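Local coordinates for ADP-ribosylation factor-binding protein GGA2 (Saccharomyces cerevisiae, PDB 3MNM), which may help regulate membrane traffic through the trans-Golgi network, binds ARF1 and ARF2, and is represented here by its GAE domain, specific for the accessory proteins Ent3 and Ent5, at residues F38-F52 and Q67-S81. Residues are numbered along the deposited sequence; the frame is centred on the assembly and turned at random. Where two conformers were deposited one is given.
Sequences FFTNLSSSPISNLVF and QSSNFMIGNAKDGIS
Asn41 swings its amide away from its own backbone N (chi1 -170°), toward the 73-76 turn, while Met72, its CG wedged between backbone N and carbonyl carbon (chi1 47°) and the chain extended beyond, sets CE against the backbone of Thr40 and Asn41. Both lie at one end of the Ig-like beta sandwich of the GAE domain, where segment 38-52 crosses from one sheet to the other and segment 67-81 follows it antiparallel. Asn41 ND2 donates to Ile73 O (3.0 Å), from above that carbonyl's plane, and to Ser45 O; Ala76 N reaches Ile73 O from the opposite face, closing the type II turn. Asn41 OD1 accepts from Ser43 N in an Asx turn. Replacing this amide by an alanine is likely to cost the loop its Asx turn and the N-H groups tying Ser45 O and Ile73 O together, though Ala76 N would still reach Ile73 O. Met72 CE packs on Phe39 CB (3.9 Å) and Ile47 CD1 (4.2 Å), and its backbone pairs with Ile47 through two hydrogen bonds. Ile80 touches both neighbours, CG2 against Phe39 CD2 and CD1 4.0 Å from Leu50 CB. A classic beta bulge sets Gly79 and Ile80 opposite Phe39. Beyond it Asp78, salt-bridged to Arg10, sits obliquely against the Phe38 ring. Asp78 N points almost straight at Thr40 OG1 (3.1 Å, 173°), and one water joins that hydroxyl to Asp78 OD1, 3.0 Å from each oxygen.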
ATOM      1  N   PHE A  38      -1.719  -0.309  -4.538  1.00 13.96           N
ATOM      2  CA  PHE A  38      -1.785  -1.358  -5.547  1.00 12.00           C
ATOM      3  C   PHE A  38      -0.688  -2.362  -5.313  1.00 12.16           C
ATOM      4  O   PHE A  38       0.486  -1.997  -5.159  1.00 14.72           O
ATOM      5  CB  PHE A  38      -1.624  -0.775  -6.954  1.00 11.00           C
ATOM      6  CG  PHE A  38      -2.767   0.079  -7.388  1.00 14.06           C
ATOM      7  CD1 PHE A  38      -3.839  -0.479  -8.070  1.00 17.79           C
ATOM      8  CD2 PHE A  38      -2.781   1.439  -7.122  1.00 16.80           C
ATOM      9  CE1 PHE A  38      -4.902   0.310  -8.489  1.00 18.86           C
ATOM     10  CE2 PHE A  38      -3.841   2.230  -7.537  1.00 20.16           C
ATOM     11  CZ  PHE A  38      -4.902   1.662  -8.223  1.00 19.67           C
ATOM     12  N   PHE A  39      -1.064  -3.638  -5.318  1.00 10.02           N
ATOM     13  CA  PHE A  39      -0.141  -4.717  -5.039  1.00  9.39           C
ATOM     14  C   PHE A  39      -0.011  -5.582  -6.266  1.00 13.93           C
ATOM     15  O   PHE A  39      -1.004  -6.053  -6.806  1.00 12.99           O
ATOM     16  CB  PHE A  39      -0.647  -5.542  -3.852  1.00 10.17           C
ATOM     17  CG  PHE A  39      -0.724  -4.755  -2.587  1.00  9.52           C
ATOM     18  CD1 PHE A  39       0.327  -4.795  -1.670  1.00 12.19           C
ATOM     19  CD2 PHE A  39      -1.816  -3.946  -2.326  1.00  9.88           C
ATOM     20  CE1 PHE A  39       0.267  -4.032  -0.502  1.00 10.87           C
ATOM     21  CE2 PHE A  39      -1.882  -3.181  -1.172  1.00 13.18           C
ATOM     22  CZ  PHE A  39      -0.832  -3.222  -0.260  1.00 13.52           C
ATOM     23  N   THR A  40       1.228  -5.754  -6.707  1.00 10.61           N
ATOM     24  CA  THR A  40       1.566  -6.527  -7.898  1.00 13.44           C
ATOM     25  C   THR A  40       2.483  -7.697  -7.539  1.00 15.71           C
ATOM     26  O   THR A  40       3.513  -7.546  -6.865  1.00 13.00           O
ATOM     27  CB  THR A  40       2.245  -5.622  -8.946  1.00 10.10           C
ATOM     28  OG1 THR A  40       1.274  -4.725  -9.485  1.00 13.71           O
ATOM     29  CG2 THR A  40       2.888  -6.463 -10.071  1.00 15.09           C
ATOM     30  N   ASN A  41       2.112  -8.886  -7.986  1.00 13.88           N
ATOM     31  CA  ASN A  41       2.868 -10.075  -7.654  1.00 12.84           C
ATOM     32  C   ASN A  41       4.045 -10.214  -8.612  1.00 15.97           C
ATOM     33  O   ASN A  41       3.849 -10.227  -9.822  1.00 15.79           O
ATOM     34  CB  ASN A  41       1.943 -11.297  -7.738  1.00 11.97           C
ATOM     35  CG  ASN A  41       2.573 -12.569  -7.188  1.00 13.58           C
ATOM     36  OD1 ASN A  41       3.740 -12.591  -6.791  1.00 13.67           O
ATOM     37  ND2 ASN A  41       1.780 -13.661  -7.160  1.00 13.97           N
ATOM     38  N   LEU A  42       5.264 -10.284  -8.074  1.00 14.17           N
ATOM     39  CA  LEU A  42       6.454 -10.461  -8.914  1.00 17.35           C
ATOM     40  C   LEU A  42       6.922 -11.916  -8.938  1.00 19.72           C
ATOM     41  O   LEU A  42       7.917 -12.252  -9.587  1.00 20.50           O
ATOM     42  CB  LEU A  42       7.588  -9.535  -8.433  1.00 15.95           C
ATOM     43  CG  LEU A  42       7.221  -8.052  -8.411  1.00 17.20           C
ATOM     44  CD1 LEU A  42       8.335  -7.223  -7.765  1.00 16.85           C
ATOM     45  CD2 LEU A  42       6.903  -7.521  -9.799  1.00 22.96           C
ATOM     46  N   SER A  43       6.217 -12.776  -8.207  1.00 16.32           N
ATOM     47  CA  SER A  43       6.538 -14.189  -8.149  1.00 15.51           C
ATOM     48  C   SER A  43       5.727 -14.937  -9.211  1.00 17.40           C
ATOM     49  O   SER A  43       4.648 -14.496  -9.571  1.00 15.17           O
ATOM     50  CB  SER A  43       6.193 -14.754  -6.771  1.00 17.38           C
ATOM     51  OG  SER A  43       6.471 -16.148  -6.709  1.00 20.50           O
ATOM     52  N   SER A  44       6.252 -16.045  -9.725  1.00 18.15           N
ATOM     53  CA  SER A  44       5.489 -16.880 -10.650  0.52 21.22           C
ATOM     54  C   SER A  44       4.436 -17.676  -9.888  1.00 21.16           C
ATOM     55  O   SER A  44       3.492 -18.210 -10.477  1.00 22.94           O
ATOM     56  CB  SER A  44       6.408 -17.832 -11.421  0.52 23.39           C
ATOM     57  OG  SER A  44       7.044 -18.751 -10.548  0.52 25.64           O
ATOM     58  N   SER A  45       4.610 -17.754  -8.572  1.00 17.03           N
ATOM     59  CA  SER A  45       3.701 -18.500  -7.709  0.63 21.81           C
ATOM     60  C   SER A  45       2.694 -17.557  -7.054  1.00 18.22           C
ATOM     61  O   SER A  45       2.936 -16.360  -6.941  1.00 14.94           O
ATOM     62  CB  SER A  45       4.493 -19.268  -6.647  0.63 22.04           C
ATOM     63  OG  SER A  45       5.354 -20.225  -7.246  0.63 25.84           O
ATOM     64  N   PRO A  46       1.549 -18.095  -6.609  1.00 14.02           N
ATOM     65  CA  PRO A  46       0.578 -17.167  -6.015  1.00 12.55           C
ATOM     66  C   PRO A  46       0.988 -16.642  -4.656  1.00 13.15           C
ATOM     67  O   PRO A  46       1.654 -17.326  -3.890  1.00 14.16           O
ATOM     68  CB  PRO A  46      -0.689 -18.017  -5.844  1.00 14.98           C
ATOM     69  CG  PRO A  46      -0.382 -19.356  -6.418  1.00 23.90           C
ATOM     70  CD  PRO A  46       1.086 -19.494  -6.599  1.00 19.53           C
ATOM     71  N   ILE A  47       0.557 -15.423  -4.377  1.00 13.47           N
ATOM     72  CA  ILE A  47       0.690 -14.839  -3.046  1.00 10.42           C
ATOM     73  C   ILE A  47      -0.654 -14.964  -2.339  1.00 12.16           C
ATOM     74  O   ILE A  47      -1.684 -14.653  -2.916  1.00 14.38           O
ATOM     75  CB  ILE A  47       1.095 -13.363  -3.128  1.00 16.07           C
ATOM     76  CG1 ILE A  47       2.574 -13.259  -3.510  1.00 16.36           C
ATOM     77  CG2 ILE A  47       0.842 -12.651  -1.783  1.00 15.86           C
ATOM     78  CD1 ILE A  47       3.093 -11.816  -3.627  1.00 15.81           C
ATOM     79  N   SER A  48      -0.637 -15.421  -1.095  1.00 12.16           N
ATOM     80  CA  SER A  48      -1.890 -15.575  -0.350  1.00 15.10           C
ATOM     81  C   SER A  48      -1.767 -14.962   1.037  1.00 13.32           C
ATOM     82  O   SER A  48      -0.680 -14.553   1.439  1.00 13.60           O
ATOM     83  CB  SER A  48      -2.257 -17.058  -0.237  1.00 17.18           C
ATOM     84  OG  SER A  48      -1.235 -17.793   0.401  1.00 17.55           O
ATOM     85  N   ASN A  49      -2.887 -14.914   1.755  1.00  9.07           N
ATOM     86  CA  ASN A  49      -2.904 -14.439   3.126  1.00  9.86           C
ATOM     87  C   ASN A  49      -2.294 -13.041   3.261  1.00  9.71           C
ATOM     88  O   ASN A  49      -1.688 -12.749   4.276  1.00 11.52           O
ATOM     89  CB  ASN A  49      -2.142 -15.419   4.026  1.00 10.06           C
ATOM     90  CG  ASN A  49      -2.723 -16.825   3.974  1.00 13.85           C
ATOM     91  OD1 ASN A  49      -3.906 -17.003   3.699  1.00 12.98           O
ATOM     92  ND2 ASN A  49      -1.896 -17.820   4.260  1.00 15.91           N
ATOM     93  N   LEU A  50      -2.480 -12.182   2.259  1.00  8.89           N
ATOM     94  CA  LEU A  50      -1.807 -10.871   2.291  1.00  9.39           C
ATOM     95  C   LEU A  50      -2.526  -9.910   3.238  1.00  9.54           C
ATOM     96  O   LEU A  50      -3.718  -9.619   3.082  1.00 10.58           O
ATOM     97  CB  LEU A  50      -1.674 -10.271   0.869  1.00  9.43           C
ATOM     98  CG  LEU A  50      -0.747  -9.029   0.838  1.00  9.22           C
ATOM     99  CD1 LEU A  50       0.030  -9.026  -0.487  1.00 11.73           C
ATOM    100  CD2 LEU A  50      -1.580  -7.768   1.013  1.00  9.93           C
ATOM    101  N   VAL A  51      -1.774  -9.402   4.217  1.00  9.55           N
ATOM    102  CA  VAL A  51      -2.297  -8.514   5.242  1.00  8.31           C
ATOM    103  C   VAL A  51      -1.446  -7.247   5.222  1.00  9.61           C
ATOM    104  O   VAL A  51      -0.246  -7.312   5.454  1.00 10.32           O
ATOM    105  CB  VAL A  51      -2.203  -9.191   6.625  1.00  9.71           C
ATOM    106  CG1 VAL A  51      -2.652  -8.246   7.723  1.00  9.57           C
ATOM    107  CG2 VAL A  51      -3.074 -10.465   6.646  1.00 11.60           C
ATOM    108  N   PHE A  52      -2.073  -6.118   4.907  1.00  9.52           N
ATOM    109  CA  PHE A  52      -1.361  -4.837   4.794  1.00  8.71           C
ATOM    110  C   PHE A  52      -1.787  -3.894   5.910  1.00 10.57           C
ATOM    111  O   PHE A  52      -2.987  -3.671   6.139  1.00  9.96           O
ATOM    112  CB  PHE A  52      -1.687  -4.197   3.446  1.00 11.17           C
ATOM    113  CG  PHE A  52      -0.923  -2.926   3.167  1.00 10.21           C
ATOM    114  CD1 PHE A  52      -1.600  -1.722   3.011  1.00 11.31           C
ATOM    115  CD2 PHE A  52       0.461  -2.954   3.014  1.00 11.51           C
ATOM    116  CE1 PHE A  52      -0.912  -0.552   2.719  1.00 10.70           C
ATOM    117  CE2 PHE A  52       1.156  -1.787   2.735  1.00 11.70           C
ATOM    118  CZ  PHE A  52       0.469  -0.586   2.580  1.00 10.57           C
ATOM    119  N   GLN A  67      -9.644  -3.934   1.974  1.00 11.35           N
ATOM    120  CA  GLN A  67      -8.698  -4.489   1.040  1.00  9.90           C
ATOM    121  C   GLN A  67      -9.475  -5.381   0.054  1.00 15.03           C
ATOM    122  O   GLN A  67     -10.338  -6.157   0.458  1.00 13.94           O
ATOM    123  CB  GLN A  67      -7.654  -5.277   1.841  1.00 14.38           C
ATOM    124  CG  GLN A  67      -6.392  -5.619   1.111  1.00 18.04           C
ATOM    125  CD  GLN A  67      -5.443  -6.441   1.975  1.00 16.60           C
ATOM    126  OE1 GLN A  67      -5.224  -7.611   1.703  1.00 16.29           O
ATOM    127  NE2 GLN A  67      -4.886  -5.828   3.020  1.00 14.32           N
ATOM    128  N   SER A  68      -9.196  -5.238  -1.241  1.00 12.07           N
ATOM    129  CA  SER A  68     -10.035  -5.857  -2.267  1.00 14.83           C
ATOM    130  C   SER A  68     -10.020  -7.396  -2.217  1.00 14.29           C
ATOM    131  O   SER A  68     -11.032  -8.059  -2.523  1.00 16.17           O
ATOM    132  CB  SER A  68      -9.615  -5.366  -3.662  1.00 16.03           C
ATOM    133  OG  SER A  68      -8.325  -5.867  -3.979  1.00 13.70           O
ATOM    134  N   SER A  69      -8.867  -7.960  -1.869  1.00 11.88           N
ATOM    135  CA  SER A  69      -8.666  -9.404  -1.717  1.00 10.73           C
ATOM    136  C   SER A  69      -7.402  -9.619  -0.889  1.00 13.50           C
ATOM    137  O   SER A  69      -6.741  -8.651  -0.522  1.00 14.89           O
ATOM    138  CB  SER A  69      -8.503 -10.089  -3.076  1.00 13.11           C
ATOM    139  OG  SER A  69      -8.437 -11.496  -2.913  1.00 15.42           O
ATOM    140  N   ASN A  70      -7.063 -10.873  -0.599  1.00 10.95           N
ATOM    141  CA  ASN A  70      -5.828 -11.174   0.118  1.00  9.46           C
ATOM    142  C   ASN A  70      -4.996 -12.209  -0.625  1.00 10.30           C
ATOM    143  O   ASN A  70      -4.062 -12.803  -0.079  1.00 10.06           O
ATOM    144  CB  ASN A  70      -6.093 -11.574   1.584  1.00  8.68           C
ATOM    145  CG  ASN A  70      -6.673 -12.976   1.729  1.00 13.58           C
ATOM    146  OD1 ASN A  70      -6.691 -13.548   2.827  1.00 13.81           O
ATOM    147  ND2 ASN A  70      -7.131 -13.529   0.639  1.00  5.91           N
ATOM    148  N   PHE A  71      -5.350 -12.437  -1.887  1.00 11.67           N
ATOM    149  CA  PHE A  71      -4.584 -13.360  -2.709  0.64 13.23           C
ATOM    150  C   PHE A  71      -4.483 -12.869  -4.145  1.00  9.75           C
ATOM    151  O   PHE A  71      -5.329 -12.136  -4.622  1.00 13.78           O
ATOM    152  CB  PHE A  71      -5.243 -14.736  -2.704  0.64 13.96           C
ATOM    153  CG  PHE A  71      -6.652 -14.722  -3.216  0.64 12.33           C
ATOM    154  CD1 PHE A  71      -6.920 -14.882  -4.565  0.64 16.82           C
ATOM    155  CD2 PHE A  71      -7.716 -14.550  -2.347  0.64 16.47           C
ATOM    156  CE1 PHE A  71      -8.231 -14.864  -5.036  0.64 14.77           C
ATOM    157  CE2 PHE A  71      -9.012 -14.535  -2.808  0.64 15.45           C
ATOM    158  CZ  PHE A  71      -9.272 -14.700  -4.157  0.64 17.34           C
ATOM    159  N   MET A  72      -3.408 -13.261  -4.821  1.00 13.29           N
ATOM    160  CA  MET A  72      -3.305 -13.004  -6.253  1.00 13.50           C
ATOM    161  C   MET A  72      -2.425 -14.043  -6.936  1.00 13.76           C
ATOM    162  O   MET A  72      -1.468 -14.569  -6.366  1.00 13.04           O
ATOM    163  CB  MET A  72      -2.855 -11.563  -6.549  1.00 16.97           C
ATOM    164  CG  MET A  72      -1.679 -11.135  -5.737  1.00 12.15           C
ATOM    165  SD  MET A  72      -1.290  -9.401  -6.127  1.00 13.37           S
ATOM    166  CE  MET A  72       0.110  -9.174  -5.021  1.00 17.45           C
ATOM    167  N   ILE A  73      -2.810 -14.391  -8.153  1.00 13.00           N
ATOM    168  CA  ILE A  73      -2.108 -15.404  -8.918  0.68 15.63           C
ATOM    169  C   ILE A  73      -0.705 -14.908  -9.283  1.00 14.43           C
ATOM    170  O   ILE A  73      -0.443 -13.707  -9.239  1.00 13.44           O
ATOM    171  CB  ILE A  73      -2.910 -15.737 -10.204  0.68 15.20           C
ATOM    172  CG1 ILE A  73      -2.353 -16.968 -10.903  0.68 16.13           C
ATOM    173  CG2 ILE A  73      -2.937 -14.562 -11.156  0.68 17.27           C
ATOM    174  CD1 ILE A  73      -3.328 -17.581 -11.895  0.68 19.87           C
ATOM    175  N   GLY A  74       0.175 -15.841  -9.649  1.00 15.48           N
ATOM    176  CA  GLY A  74       1.519 -15.503 -10.115  1.00 15.69           C
ATOM    177  C   GLY A  74       1.491 -14.385 -11.146  1.00 14.37           C
ATOM    178  O   GLY A  74       0.643 -14.375 -12.050  1.00 14.60           O
ATOM    179  N   ASN A  75       2.398 -13.412 -10.984  1.00 13.94           N
ATOM    180  CA  ASN A  75       2.556 -12.277 -11.899  1.00 14.26           C
ATOM    181  C   ASN A  75       1.371 -11.324 -12.003  1.00 13.13           C
ATOM    182  O   ASN A  75       1.326 -10.485 -12.896  1.00 16.76           O
ATOM    183  CB  ASN A  75       2.965 -12.742 -13.312  1.00 17.11           C
ATOM    184  CG  ASN A  75       4.203 -13.615 -13.308  1.00 22.44           C
ATOM    185  OD1 ASN A  75       4.197 -14.723 -13.843  1.00 26.82           O
ATOM    186  ND2 ASN A  75       5.271 -13.123 -12.709  1.00 19.14           N
ATOM    187  N   ALA A  76       0.403 -11.433 -11.090  1.00 12.59           N
ATOM    188  CA  ALA A  76      -0.768 -10.579 -11.172  1.00 13.41           C
ATOM    189  C   ALA A  76      -0.391  -9.116 -11.082  1.00 16.81           C
ATOM    190  O   ALA A  76       0.302  -8.712 -10.152  1.00 16.55           O
ATOM    191  CB  ALA A  76      -1.766 -10.922 -10.060  1.00 13.23           C
ATOM    192  N   LYS A  77      -0.861  -8.328 -12.038  1.00 14.48           N
ATOM    193  CA  LYS A  77      -0.707  -6.879 -11.964  1.00 15.53           C
ATOM    194  C   LYS A  77      -1.893  -6.250 -11.250  1.00 17.56           C
ATOM    195  O   LYS A  77      -3.059  -6.472 -11.621  1.00 15.01           O
ATOM    196  CB  LYS A  77      -0.514  -6.274 -13.362  1.00 20.73           C
ATOM    197  CG  LYS A  77       0.886  -6.506 -13.911  1.00 26.30           C
ATOM    198  CD  LYS A  77       1.004  -6.140 -15.391  1.00 31.50           C
ATOM    199  CE  LYS A  77       0.666  -4.678 -15.647  1.00 40.79           C
ATOM    200  NZ  LYS A  77       0.825  -4.332 -17.098  1.00 48.08           N
ATOM    201  N   ASP A  78      -1.605  -5.464 -10.218  1.00 13.93           N
ATOM    202  CA  ASP A  78      -2.663  -4.825  -9.444  1.00 15.31           C
ATOM    203  C   ASP A  78      -3.671  -5.874  -8.977  1.00 12.63           C
ATOM    204  O   ASP A  78      -4.895  -5.672  -9.066  1.00 15.34           O
ATOM    205  CB  ASP A  78      -3.373  -3.744 -10.263  1.00 17.80           C
ATOM    206  CG  ASP A  78      -2.444  -2.599 -10.644  1.00 18.55           C
ATOM    207  OD1 ASP A  78      -1.344  -2.513 -10.066  1.00 16.52           O
ATOM    208  OD2 ASP A  78      -2.819  -1.795 -11.518  1.00 22.07           O
ATOM    209  N   GLY A  79      -3.146  -6.985  -8.480  1.00 11.28           N
ATOM    210  CA  GLY A  79      -3.982  -8.093  -8.043  1.00 15.70           C
ATOM    211  C   GLY A  79      -4.811  -7.762  -6.815  1.00 17.10           C
ATOM    212  O   GLY A  79      -5.897  -8.303  -6.626  1.00 14.95           O
ATOM    213  N   ILE A  80      -4.294  -6.867  -5.976  1.00 11.22           N
ATOM    214  CA  ILE A  80      -4.973  -6.440  -4.766  1.00 10.34           C
ATOM    215  C   ILE A  80      -4.852  -4.938  -4.701  1.00 14.65           C
ATOM    216  O   ILE A  80      -3.823  -4.384  -5.125  1.00 12.97           O
ATOM    217  CB  ILE A  80      -4.308  -7.044  -3.506  1.00 10.90           C
ATOM    218  CG1 ILE A  80      -4.460  -8.572  -3.508  1.00 12.37           C
ATOM    219  CG2 ILE A  80      -4.902  -6.429  -2.234  1.00 12.62           C
ATOM    220  CD1 ILE A  80      -3.540  -9.276  -2.504  1.00 10.88           C
ATOM    221  N   SER A  81      -5.893  -4.274  -4.212  1.00 11.64           N
ATOM    222  CA  SER A  81      -5.811  -2.831  -3.984  1.00 11.28           C
ATOM    223  C   SER A  81      -6.601  -2.428  -2.761  1.00 13.20           C
ATOM    224  O   SER A  81      -7.466  -3.169  -2.290  1.00 13.33           O
ATOM    225  CB  SER A  81      -6.320  -2.059  -5.208  1.00 12.36           C
ATOM    226  OG  SER A  81      -7.731  -2.228  -5.330  1.00 14.98           O
TER
HETATM  227  O   HOH W   1       1.063  -2.985 -11.872  1.00 34.43           O
HETATM  228  O   HOH W   2       4.135  -8.879 -12.365  1.00 22.61           O